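PDB 3VGP: transmembrane oligosaccharyl transferase, putative from Archaeoglobus fulgidus, which is a putative transmembrane oligosaccharyl transferase of the AglB family, represented here by its C-terminal globular domain. Local coordinates for residues Y88-D93 against G154-F159. The protein carries 1 engineered substitution. Residues are numbered along the deposited sequence; the frame is centred on the assembly and turned at random.
Sequences YVVTAD and GDVKIF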
ATOM      1  N   TYR A  88      -7.964  -4.070   0.637  1.00 15.44           N
ATOM      2  CA  TYR A  88      -7.304  -3.147   1.550  1.00 14.46           C
ATOM      3  C   TYR A  88      -5.989  -2.585   1.040  1.00 14.12           C
ATOM      4  O   TYR A  88      -5.197  -3.279   0.399  1.00 14.77           O
ATOM      5  CB  TYR A  88      -7.026  -3.832   2.888  1.00 14.38           C
ATOM      6  CG  TYR A  88      -8.261  -4.282   3.635  1.00 13.98           C
ATOM      7  CD1 TYR A  88      -9.220  -3.362   4.048  1.00 13.36           C
ATOM      8  CD2 TYR A  88      -8.460  -5.627   3.939  1.00 17.67           C
ATOM      9  CE1 TYR A  88     -10.352  -3.771   4.752  1.00 15.50           C
ATOM     10  CE2 TYR A  88      -9.593  -6.049   4.641  1.00 17.52           C
ATOM     11  CZ  TYR A  88     -10.531  -5.112   5.042  1.00 17.12           C
ATOM     12  OH  TYR A  88     -11.655  -5.509   5.734  1.00 19.06           O
ATOM     13  N   VAL A  89      -5.774  -1.309   1.343  1.00 15.27           N
ATOM     14  CA  VAL A  89      -4.540  -0.614   1.011  1.00 14.13           C
ATOM     15  C   VAL A  89      -4.041  -0.121   2.368  1.00 15.50           C
ATOM     16  O   VAL A  89      -4.804   0.460   3.140  1.00 17.09           O
ATOM     17  CB  VAL A  89      -4.785   0.597   0.085  1.00 15.85           C
ATOM     18  CG1 VAL A  89      -3.492   1.374  -0.088  1.00 16.78           C
ATOM     19  CG2 VAL A  89      -5.281   0.120  -1.275  1.00 18.26           C
ATOM     20  N   VAL A  90      -2.769  -0.349   2.664  1.00 16.10           N
ATOM     21  CA  VAL A  90      -2.232   0.046   3.962  1.00 16.23           C
ATOM     22  C   VAL A  90      -1.068   1.017   3.844  1.00 16.04           C
ATOM     23  O   VAL A  90      -0.161   0.809   3.041  1.00 16.29           O
ATOM     24  CB  VAL A  90      -1.756  -1.193   4.749  1.00 18.30           C
ATOM     25  CG1 VAL A  90      -1.390  -0.801   6.175  1.00 21.13           C
ATOM     26  CG2 VAL A  90      -2.843  -2.256   4.744  1.00 21.87           C
ATOM     27  N   THR A  91      -1.102   2.071   4.655  1.00 15.25           N
ATOM     28  CA  THR A  91      -0.041   3.075   4.660  1.00 15.80           C
ATOM     29  C   THR A  91       0.532   3.195   6.072  1.00 17.18           C
ATOM     30  O   THR A  91       0.013   2.599   7.013  1.00 17.19           O
ATOM     31  CB  THR A  91      -0.557   4.468   4.205  1.00 15.78           C
ATOM     32  OG1 THR A  91      -1.518   4.969   5.145  1.00 16.89           O
ATOM     33  CG2 THR A  91      -1.214   4.365   2.825  1.00 17.10           C
ATOM     34  N   ALA A  92       1.619   3.950   6.206  1.00 16.22           N
ATOM     35  CA  ALA A  92       2.264   4.165   7.501  1.00 16.83           C
ATOM     36  C   ALA A  92       3.197   5.355   7.341  1.00 16.63           C
ATOM     37  O   ALA A  92       3.563   5.711   6.221  1.00 16.32           O
ATOM     38  CB  ALA A  92       3.054   2.926   7.918  1.00 16.90           C
ATOM     39  N   ASP A  93       3.597   5.975   8.447  1.00 15.08           N
ATOM     40  CA  ASP A  93       4.478   7.137   8.342  1.00 17.27           C
ATOM     41  C   ASP A  93       5.749   6.823   7.565  1.00 16.11           C
ATOM     42  O   ASP A  93       6.234   7.658   6.795  1.00 16.67           O
ATOM     43  CB  ASP A  93       4.879   7.664   9.727  1.00 19.50           C
ATOM     44  CG  ASP A  93       3.743   8.361  10.448  1.00 22.76           C
ATOM     45  OD1 ASP A  93       2.761   8.760   9.787  1.00 23.91           O
ATOM     46  OD2 ASP A  93       3.847   8.531  11.686  1.00 23.35           O
ATOM     47  N   GLY A 154      -1.660   2.676  15.544  1.00 24.02           N
ATOM     48  CA  GLY A 154      -0.489   3.526  15.635  1.00 23.92           C
ATOM     49  C   GLY A 154      -0.583   4.430  14.419  1.00 22.97           C
ATOM     50  O   GLY A 154      -1.599   5.099  14.228  1.00 23.86           O
ATOM     51  N   ASP A 155       0.448   4.450  13.582  1.00 22.10           N
ATOM     52  CA  ASP A 155       0.399   5.276  12.382  1.00 21.30           C
ATOM     53  C   ASP A 155       0.140   4.419  11.148  1.00 21.53           C
ATOM     54  O   ASP A 155       0.211   4.902  10.018  1.00 20.33           O
ATOM     55  CB  ASP A 155       1.688   6.082  12.201  1.00 23.60           C
ATOM     56  CG  ASP A 155       2.925   5.216  12.195  1.00 25.47           C
ATOM     57  OD1 ASP A 155       3.325   4.748  13.279  1.00 28.42           O
ATOM     58  OD2 ASP A 155       3.498   5.002  11.105  1.00 24.74           O
ATOM     59  N   VAL A 156      -0.155   3.142  11.371  1.00 19.11           N
ATOM     60  CA  VAL A 156      -0.468   2.234  10.274  1.00 18.70           C
ATOM     61  C   VAL A 156      -1.951   2.455   9.981  1.00 19.02           C
ATOM     62  O   VAL A 156      -2.795   2.254  10.857  1.00 21.34           O
ATOM     63  CB  VAL A 156      -0.240   0.755  10.671  1.00 17.44           C
ATOM     64  CG1 VAL A 156      -0.543  -0.156   9.487  1.00 19.07           C
ATOM     65  CG2 VAL A 156       1.190   0.551  11.129  1.00 18.41           C
ATOM     66  N   LYS A 157      -2.264   2.877   8.760  1.00 17.60           N
ATOM     67  CA  LYS A 157      -3.649   3.144   8.383  1.00 17.38           C
ATOM     68  C   LYS A 157      -4.154   2.138   7.356  1.00 17.78           C
ATOM     69  O   LYS A 157      -3.478   1.862   6.368  1.00 17.95           O
ATOM     70  CB  LYS A 157      -3.781   4.561   7.816  1.00 16.74           C
ATOM     71  CG  LYS A 157      -3.350   5.657   8.777  1.00 14.98           C
ATOM     72  CD  LYS A 157      -3.583   7.041   8.196  1.00 17.63           C
ATOM     73  CE  LYS A 157      -3.083   8.118   9.159  1.00 21.08           C
ATOM     74  NZ  LYS A 157      -3.348   9.495   8.672  1.00 23.03           N
ATOM     75  N   ILE A 158      -5.345   1.595   7.600  1.00 14.79           N
ATOM     76  CA  ILE A 158      -5.947   0.625   6.692  1.00 16.60           C
ATOM     77  C   ILE A 158      -7.112   1.277   5.958  1.00 15.60           C
ATOM     78  O   ILE A 158      -8.050   1.773   6.579  1.00 14.60           O
ATOM     79  CB  ILE A 158      -6.460  -0.621   7.453  1.00 15.74           C
ATOM     80  CG1 ILE A 158      -5.288  -1.319   8.151  1.00 16.51           C
ATOM     81  CG2 ILE A 158      -7.130  -1.594   6.482  1.00 18.09           C
ATOM     82  CD1 ILE A 158      -5.695  -2.512   8.983  1.00 14.97           C
ATOM     83  N   PHE A 159      -7.032   1.282   4.633  1.00 13.95           N
ATOM     84  CA  PHE A 159      -8.066   1.865   3.788  1.00 13.84           C
ATOM     85  C   PHE A 159      -8.776   0.752   3.036  1.00 16.02           C
ATOM     86  O   PHE A 159      -8.141  -0.191   2.570  1.00 15.55           O
ATOM     87  CB  PHE A 159      -7.438   2.822   2.773  1.00 14.20           C
ATOM     88  CG  PHE A 159      -6.773   4.019   3.395  1.00 12.55           C
ATOM     89  CD1 PHE A 159      -7.482   5.196   3.600  1.00 14.62           C
ATOM     90  CD2 PHE A 159      -5.438   3.963   3.781  1.00 14.68           C
ATOM     91  CE1 PHE A 159      -6.876   6.302   4.177  1.00 15.31           C
ATOM     92  CE2 PHE A 159      -4.819   5.064   4.363  1.00 15.27           C
ATOM     93  CZ  PHE A 159      -5.536   6.236   4.561  1.00 15.29           C
TER
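Val89 and Phe159 trade two nearly straight backbone hydrogen bonds, Phe159 N to Val89 O being 2.8 Å long; Thr91 and Lys157 pair likewise but less regularly, Lys157 N sitting above the plane of the Thr91 carbonyl. The four bonds join strands 88-91 and 156-161 as antiparallel neighbours whose two faces are filled differently. On one face, between these bonded pairs, Val90 opposes Ile158 but leans diagonally toward Val156: Val90 CG1, anti to the backbone N (chi1 -172°), meets Val156 CG1 at a tight 3.5 Å. Tyr88 CD1 lies 3.7 Å from Ile158 CG2, while the tyrosine hydroxyl reaches Ser18 of helix 6-20, which covers this face. On the other face the Phe159 ring presents its edge to Thr91, Phe159 CE2 lying 3.4 Å from Thr91 OG1. That hydroxyl is bonded to His137, whose other ring nitrogen holds Asp93 OD1. Lys157, on the Phe159 face, runs out extended to His137 O and Asn140 OD1 through NZ. Packing slackens at the partly exposed end. Asp155 OD2 accepts the Asp93 backbone N-H at 2.8 Å through its anti lone pair, although Asp93 OD2 lies only 3.6 Å from Asp155 OD2; this N-H and the His137 bond may partly offset the carboxylates' closeness. With strands 35-36 and 147-153 outside, the pair forms the middle of a mixed four-stranded sheet between helices 6-20 and 58-69, an alpha/beta core.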